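PDB 3H92: uncharacterized ATP-binding protein MJECL15, which is of unknown function but probably binds ATP through another part of the full-length protein, the crystallised fragment being its C-terminal domain, of helix-turn-helix kinship. Local coordinates for residues D45-P50 / Q80-W85; R14-E19 / E65-L70. All coordinates share one frame; numbering follows the deposited sequence.

Contact 1: residues D45-P50 / Q80-W85; sequences DNYELP and QSYLVW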
loop_
_atom_site.group_PDB
_atom_site.type_symbol
_atom_site.label_atom_id
_atom_site.label_comp_id
_atom_site.label_asym_id
_atom_site.label_seq_id
_atom_site.Cartn_x
_atom_site.Cartn_y
_atom_site.Cartn_z
ATOM N N ASP A 45 -2.809 -11.449 -2.572
ATOM C CA ASP A 45 -2.882 -12.579 -3.446
ATOM C C ASP A 45 -1.724 -12.587 -4.372
ATOM O O ASP A 45 -1.344 -13.621 -4.844
ATOM C CB ASP A 45 -4.139 -12.518 -4.299
ATOM C CG ASP A 45 -5.403 -12.786 -3.514
ATOM O OD1 ASP A 45 -5.431 -13.742 -2.690
ATOM O OD2 ASP A 45 -6.378 -12.039 -3.763
ATOM N N ASN A 46 -1.220 -11.421 -4.692
ATOM C CA ASN A 46 -0.140 -11.307 -5.652
ATOM C C ASN A 46 0.827 -10.254 -5.236
ATOM O O ASN A 46 0.471 -9.082 -5.271
ATOM C CB ASN A 46 -0.698 -10.857 -6.989
ATOM C CG ASN A 46 -1.435 -11.937 -7.687
ATOM O OD1 ASN A 46 -0.828 -12.868 -8.190
ATOM N ND2 ASN A 46 -2.752 -11.834 -7.718
ATOM N N TYR A 47 2.066 -10.659 -4.981
ATOM C CA TYR A 47 3.131 -9.766 -4.485
ATOM C C TYR A 47 3.505 -8.643 -5.401
ATOM O O TYR A 47 3.811 -7.560 -4.958
ATOM C CB TYR A 47 4.364 -10.605 -4.259
ATOM C CG TYR A 47 5.587 -9.858 -3.834
ATOM C CD1 TYR A 47 5.696 -9.357 -2.579
ATOM C CD2 TYR A 47 6.657 -9.721 -4.682
ATOM C CE1 TYR A 47 6.844 -8.745 -2.143
ATOM C CE2 TYR A 47 7.824 -9.069 -4.263
ATOM C CZ TYR A 47 7.884 -8.592 -2.983
ATOM O OH TYR A 47 8.995 -7.962 -2.559
ATOM N N GLU A 48 3.566 -8.927 -6.694
ATOM C CA GLU A 48 3.908 -7.919 -7.693
ATOM C C GLU A 48 2.838 -7.923 -8.744
ATOM O O GLU A 48 2.340 -8.981 -9.123
ATOM C CB GLU A 48 5.224 -8.286 -8.372
ATOM C CG GLU A 48 5.762 -7.221 -9.327
ATOM C CD GLU A 48 7.134 -7.593 -9.931
ATOM O OE1 GLU A 48 7.782 -8.574 -9.426
ATOM O OE2 GLU A 48 7.547 -6.898 -10.907
ATOM N N LEU A 49 2.486 -6.745 -9.239
ATOM C CA LEU A 49 1.416 -6.710 -10.191
ATOM C C LEU A 49 1.508 -5.562 -11.149
ATOM O O LEU A 49 2.247 -4.629 -10.922
ATOM C CB LEU A 49 0.051 -6.775 -9.470
ATOM C CG LEU A 49 -0.260 -5.972 -8.249
ATOM C CD1 LEU A 49 -0.502 -4.549 -8.730
ATOM C CD2 LEU A 49 -1.481 -6.574 -7.492
ATOM N N PRO A 50 0.794 -5.670 -12.285
ATOM C CA PRO A 50 0.841 -4.561 -13.227
ATOM C C PRO A 50 0.406 -3.274 -12.556
ATOM O O PRO A 50 -0.506 -3.295 -11.728
ATOM C CB PRO A 50 -0.119 -4.988 -14.328
ATOM C CG PRO A 50 -0.125 -6.527 -14.253
ATOM C CD PRO A 50 -0.006 -6.809 -12.777
ATOM N N GLN A 80 6.878 -2.136 -0.748
ATOM C CA GLN A 80 8.164 -1.499 -0.684
ATOM C C GLN A 80 9.168 -2.417 -0.001
ATOM O O GLN A 80 10.374 -2.327 -0.270
ATOM C CB GLN A 80 8.033 -0.205 0.085
ATOM C CG GLN A 80 9.258 0.644 0.081
ATOM C CD GLN A 80 9.436 1.348 -1.237
ATOM O OE1 GLN A 80 8.492 1.957 -1.766
ATOM N NE2 GLN A 80 10.659 1.298 -1.780
ATOM N N SER A 81 8.682 -3.297 0.876
ATOM C CA SER A 81 9.533 -4.290 1.527
ATOM C C SER A 81 8.691 -5.428 1.972
ATOM O O SER A 81 7.452 -5.323 1.979
ATOM C CB SER A 81 10.175 -3.709 2.788
ATOM O OG SER A 81 9.193 -3.634 3.803
ATOM N N TYR A 82 9.349 -6.497 2.387
ATOM C CA TYR A 82 8.640 -7.691 2.880
ATOM C C TYR A 82 7.901 -7.390 4.141
ATOM O O TYR A 82 6.849 -7.936 4.365
ATOM C CB TYR A 82 9.602 -8.833 3.167
ATOM C CG TYR A 82 10.349 -9.367 1.967
ATOM C CD1 TYR A 82 9.994 -9.015 0.640
ATOM C CD2 TYR A 82 11.406 -10.280 2.150
ATOM C CE1 TYR A 82 10.698 -9.535 -0.466
ATOM C CE2 TYR A 82 12.114 -10.816 1.051
ATOM C CZ TYR A 82 11.739 -10.436 -0.237
ATOM O OH TYR A 82 12.420 -10.977 -1.297
ATOM N N LEU A 83 8.491 -6.573 5.007
ATOM C CA LEU A 83 7.800 -6.022 6.175
ATOM C C LEU A 83 6.466 -5.380 5.844
ATOM O O LEU A 83 5.481 -5.596 6.552
ATOM C CB LEU A 83 8.670 -4.930 6.799
ATOM C CG LEU A 83 9.271 -5.103 8.194
ATOM C CD1 LEU A 83 10.752 -4.724 8.277
ATOM C CD2 LEU A 83 8.467 -4.238 9.123
ATOM N N VAL A 84 6.454 -4.541 4.807
ATOM C CA VAL A 84 5.223 -3.896 4.366
ATOM C C VAL A 84 4.291 -4.995 3.890
ATOM O O VAL A 84 3.089 -5.075 4.255
ATOM C CB VAL A 84 5.468 -2.872 3.208
ATOM C CG1 VAL A 84 4.156 -2.417 2.621
ATOM C CG2 VAL A 84 6.219 -1.641 3.698
ATOM N N TRP A 85 4.822 -5.887 3.084
ATOM C CA TRP A 85 3.956 -6.956 2.593
ATOM C C TRP A 85 3.340 -7.770 3.707
ATOM O O TRP A 85 2.166 -8.131 3.689
ATOM C CB TRP A 85 4.720 -7.895 1.703
ATOM C CG TRP A 85 3.863 -8.842 0.974
ATOM C CD1 TRP A 85 2.702 -8.588 0.329
ATOM C CD2 TRP A 85 4.179 -10.169 0.735
ATOM N NE1 TRP A 85 2.249 -9.735 -0.296
ATOM C CE2 TRP A 85 3.168 -10.711 -0.060
ATOM C CE3 TRP A 85 5.255 -10.967 1.103
ATOM C CZ2 TRP A 85 3.177 -12.016 -0.466
ATOM C CZ3 TRP A 85 5.286 -12.263 0.681
ATOM C CH2 TRP A 85 4.253 -12.788 -0.089
#
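Tyr47 drives one edge of its ring into a face of the Trp85 indole, a T-shaped (edge-to-face) pair with the two planes turned 71° apart and the Tyr47 ring centroid 5.0 Å from that of the six-membered ring of Trp85. The leading atom is Tyr47 CD1, which stands over the middle of the indole and comes 3.7 Å from Trp85 CD2, on the bond shared by the two indole rings. Both side chains leave with CG anti to the backbone N (chi1 176° for Tyr47, -169° for Trp85), and they meet at about a right angle. The N-H of the indole is held too: Trp85 NE1 donates to Phe43 O, near the end of helix 33-45, while Lys89 adds a cation-pi contact. Farther out, the phenol end of Tyr47 reaches Tyr82: Tyr47 OH lies in the plane of the Tyr82 ring, at its edge, 3.1 Å from Tyr82 CE1. No hydrogen bond links the two segments. Tyr82 and Trp85 are presented from the first turn of helix 82-91, which Ser81 N-caps through a bond of 3.1 Å from Val84 N to Ser81 OG. With Lys78 and Pro79 also touching Tyr47, this is a small surface aromatic cluster joining the turn after helix 33-45 to the start of the C-terminal helix, in a domain whose helices and small antiparallel sheet are consistent with a winged helix-turn-helix fold.

Contact 2: residues R14-E19 / E65-L70; sequences RNHLEE and ENILFL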
loop_
_atom_site.group_PDB
_atom_site.type_symbol
_atom_site.label_atom_id
_atom_site.label_comp_id
_atom_site.label_asym_id
_atom_site.label_seq_id
_atom_site.Cartn_x
_atom_site.Cartn_y
_atom_site.Cartn_z
ATOM N N ARG A 14 3.679 -2.081 10.549
ATOM C CA ARG A 14 2.283 -2.221 10.856
ATOM C C ARG A 14 1.710 -0.904 11.407
ATOM O O ARG A 14 0.631 -0.485 11.016
ATOM C CB ARG A 14 2.141 -3.292 11.894
ATOM C CG ARG A 14 0.844 -3.916 11.927
ATOM C CD ARG A 14 0.896 -5.282 11.354
ATOM N NE ARG A 14 0.303 -6.233 12.285
ATOM C CZ ARG A 14 -0.927 -6.133 12.805
ATOM N NH1 ARG A 14 -1.371 -7.084 13.632
ATOM N NH2 ARG A 14 -1.730 -5.088 12.532
ATOM N N ASN A 15 2.442 -0.246 12.309
ATOM C CA ASN A 15 2.046 1.085 12.774
ATOM C C ASN A 15 2.182 2.123 11.677
ATOM O O ASN A 15 1.425 3.086 11.653
ATOM C CB ASN A 15 2.805 1.534 14.035
ATOM C CG ASN A 15 1.893 1.639 15.258
ATOM O OD1 ASN A 15 0.937 2.451 15.302
ATOM N ND2 ASN A 15 2.179 0.810 16.268
ATOM N N HIS A 16 3.137 1.931 10.771
ATOM C CA HIS A 16 3.196 2.778 9.579
ATOM C C HIS A 16 1.920 2.664 8.728
ATOM O O HIS A 16 1.320 3.655 8.403
ATOM C CB HIS A 16 4.412 2.453 8.730
ATOM C CG HIS A 16 4.522 3.290 7.487
ATOM N ND1 HIS A 16 5.038 2.803 6.301
ATOM C CD2 HIS A 16 4.184 4.585 7.243
ATOM C CE1 HIS A 16 5.002 3.755 5.379
ATOM N NE2 HIS A 16 4.489 4.845 5.922
ATOM N N LEU A 17 1.527 1.442 8.405
ATOM C CA LEU A 17 0.357 1.194 7.606
ATOM C C LEU A 17 -0.873 1.635 8.394
ATOM O O LEU A 17 -1.699 2.350 7.864
ATOM C CB LEU A 17 0.264 -0.298 7.246
ATOM C CG LEU A 17 -0.280 -0.751 5.877
ATOM C CD1 LEU A 17 -0.954 -2.108 6.050
ATOM C CD2 LEU A 17 -1.217 0.277 5.158
ATOM N N GLU A 18 -0.985 1.231 9.656
ATOM C CA GLU A 18 -2.023 1.772 10.561
ATOM C C GLU A 18 -2.155 3.304 10.539
ATOM O O GLU A 18 -3.247 3.845 10.381
ATOM C CB GLU A 18 -1.762 1.363 12.020
ATOM C CG GLU A 18 -2.054 -0.105 12.340
ATOM C CD GLU A 18 -1.670 -0.507 13.776
ATOM O OE1 GLU A 18 -1.002 -1.578 13.946
ATOM O OE2 GLU A 18 -2.048 0.258 14.721
ATOM N N GLU A 19 -1.037 3.992 10.703
ATOM C CA GLU A 19 -1.066 5.438 10.736
ATOM C C GLU A 19 -1.523 6.019 9.412
ATOM O O GLU A 19 -2.361 6.940 9.373
ATOM C CB GLU A 19 0.290 6.049 11.136
ATOM C CG GLU A 19 0.104 7.560 11.496
ATOM C CD GLU A 19 1.325 8.283 12.058
ATOM O OE1 GLU A 19 1.170 9.513 12.305
ATOM O OE2 GLU A 19 2.405 7.651 12.247
ATOM N N GLU A 65 4.022 7.490 -0.106
ATOM C CA GLU A 65 3.972 7.156 1.292
ATOM C C GLU A 65 4.737 5.903 1.636
ATOM O O GLU A 65 4.581 5.336 2.700
ATOM C CB GLU A 65 2.514 7.001 1.665
ATOM C CG GLU A 65 1.763 8.282 1.451
ATOM C CD GLU A 65 2.122 9.355 2.490
ATOM O OE1 GLU A 65 2.849 9.074 3.502
ATOM O OE2 GLU A 65 1.669 10.510 2.283
ATOM N N ASN A 66 5.590 5.491 0.724
ATOM C CA ASN A 66 6.504 4.335 0.893
ATOM C C ASN A 66 5.892 3.007 1.266
ATOM O O ASN A 66 6.498 2.208 1.982
ATOM C CB ASN A 66 7.651 4.671 1.854
ATOM C CG ASN A 66 8.514 5.816 1.353
ATOM O OD1 ASN A 66 8.680 6.824 2.056
ATOM N ND2 ASN A 66 9.028 5.696 0.132
ATOM N N ILE A 67 4.725 2.741 0.705
ATOM C CA ILE A 67 4.042 1.461 0.914
ATOM C C ILE A 67 4.330 0.592 -0.316
ATOM O O ILE A 67 4.569 -0.619 -0.193
ATOM C CB ILE A 67 2.560 1.687 1.112
ATOM C CG1 ILE A 67 2.295 2.511 2.374
ATOM C CG2 ILE A 67 1.764 0.365 1.165
ATOM C CD1 ILE A 67 2.757 1.842 3.731
ATOM N N LEU A 68 4.306 1.222 -1.497
ATOM C CA LEU A 68 4.500 0.470 -2.737
ATOM C C LEU A 68 5.722 0.980 -3.460
ATOM O O LEU A 68 6.038 2.158 -3.373
ATOM C CB LEU A 68 3.321 0.599 -3.646
ATOM C CG LEU A 68 1.983 -0.004 -3.189
ATOM C CD1 LEU A 68 0.956 0.178 -4.281
ATOM C CD2 LEU A 68 2.071 -1.500 -2.832
ATOM N N PHE A 69 6.372 0.081 -4.216
ATOM C CA PHE A 69 7.494 0.402 -5.127
ATOM C C PHE A 69 7.054 0.159 -6.588
ATOM O O PHE A 69 6.530 -0.892 -6.908
ATOM C CB PHE A 69 8.676 -0.513 -4.824
ATOM C CG PHE A 69 9.845 -0.353 -5.791
ATOM C CD1 PHE A 69 10.670 0.769 -5.722
ATOM C CD2 PHE A 69 10.103 -1.306 -6.755
ATOM C CE1 PHE A 69 11.756 0.957 -6.624
ATOM C CE2 PHE A 69 11.174 -1.147 -7.662
ATOM C CZ PHE A 69 11.998 -0.002 -7.596
ATOM N N LEU A 70 7.296 1.137 -7.454
ATOM C CA LEU A 70 7.112 1.011 -8.892
ATOM C C LEU A 70 8.422 0.587 -9.612
ATOM O O LEU A 70 9.482 1.225 -9.455
ATOM C CB LEU A 70 6.613 2.348 -9.485
ATOM C CG LEU A 70 6.483 2.373 -11.019
ATOM C CD1 LEU A 70 5.395 1.371 -11.540
ATOM C CD2 LEU A 70 6.215 3.828 -11.524
#
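The imidazole of His16 points its CE1 corner, a carbon, at a backbone carbonyl: His16 CE1 lies 3.1 Å from Glu65 O, closer than either ring nitrogen. The oxygen sits at the edge of the ring and in its plane, with His16 NE2 3.3 Å away. His16 CG runs anti to the backbone N (chi1 180°), carrying the ring straight out from helix 8-27 toward the end of helix 56-64. On the same ring, ND1 is hydrogen-bonded to Glu13 OE2 one turn back, a bond that helps set the rotation of the imidazole about CB-CG. The carboxylate of Glu13 may also favour the protonated ring, although its charge is not seen.

The carbonyl that His16 meets belongs to a helix end. Asn66, with positive phi (55°), is the C-prime residue of a Schellman motif: Ile67 N returns to Leu62 O and Asn66 N to Ile63 O. Helix 56-64 thus passes into strand 68-71 of the small antiparallel sheet, a helix-to-hairpin order consistent with a winged helix-turn-helix fold.

Ile67, just beyond the turn, supplies the apolar half of the contact. With CG1 anti to the carbonyl carbon (chi1 -63°), the longer branch of Ile67 carries CD1 to the imidazole, 3.4 Å from His16 CE1 and 3.6 Å from His16 ND1, approaching the ring obliquely. The two side chains run alongside each other, pointing opposite ways. Leu20, Leu40 and Val84 surround Ile67, bringing three helices onto one buried side chain, while Leu17 packs on Leu40 and Met91.

In the fold
Contacts 1 and 2 lie with their centres about 11 Å apart and meet directly where strand 76-79 ends: Gln80 N approaches Ile67 O at 2.8 Å, a probable hydrogen bond between segments 80-85 and 65-70. Beside it Val84 CG1 packs 3.4 Å from the same oxygen, Ile67 O, so the residue that meets His16 in contact 2 also touches the helix that carries Trp85 in contact 1. Both contacts reach the three-stranded antiparallel sheet: segment 45-50 runs into outer strand 49-50, and segment 65-70 into the other outer strand, 68-71. In chain order the segments run 14-19, 45-50, 65-70, 80-85, so the two contacts interlock in sequence. Contact 1 lies at the surface, contact 2 is partly buried.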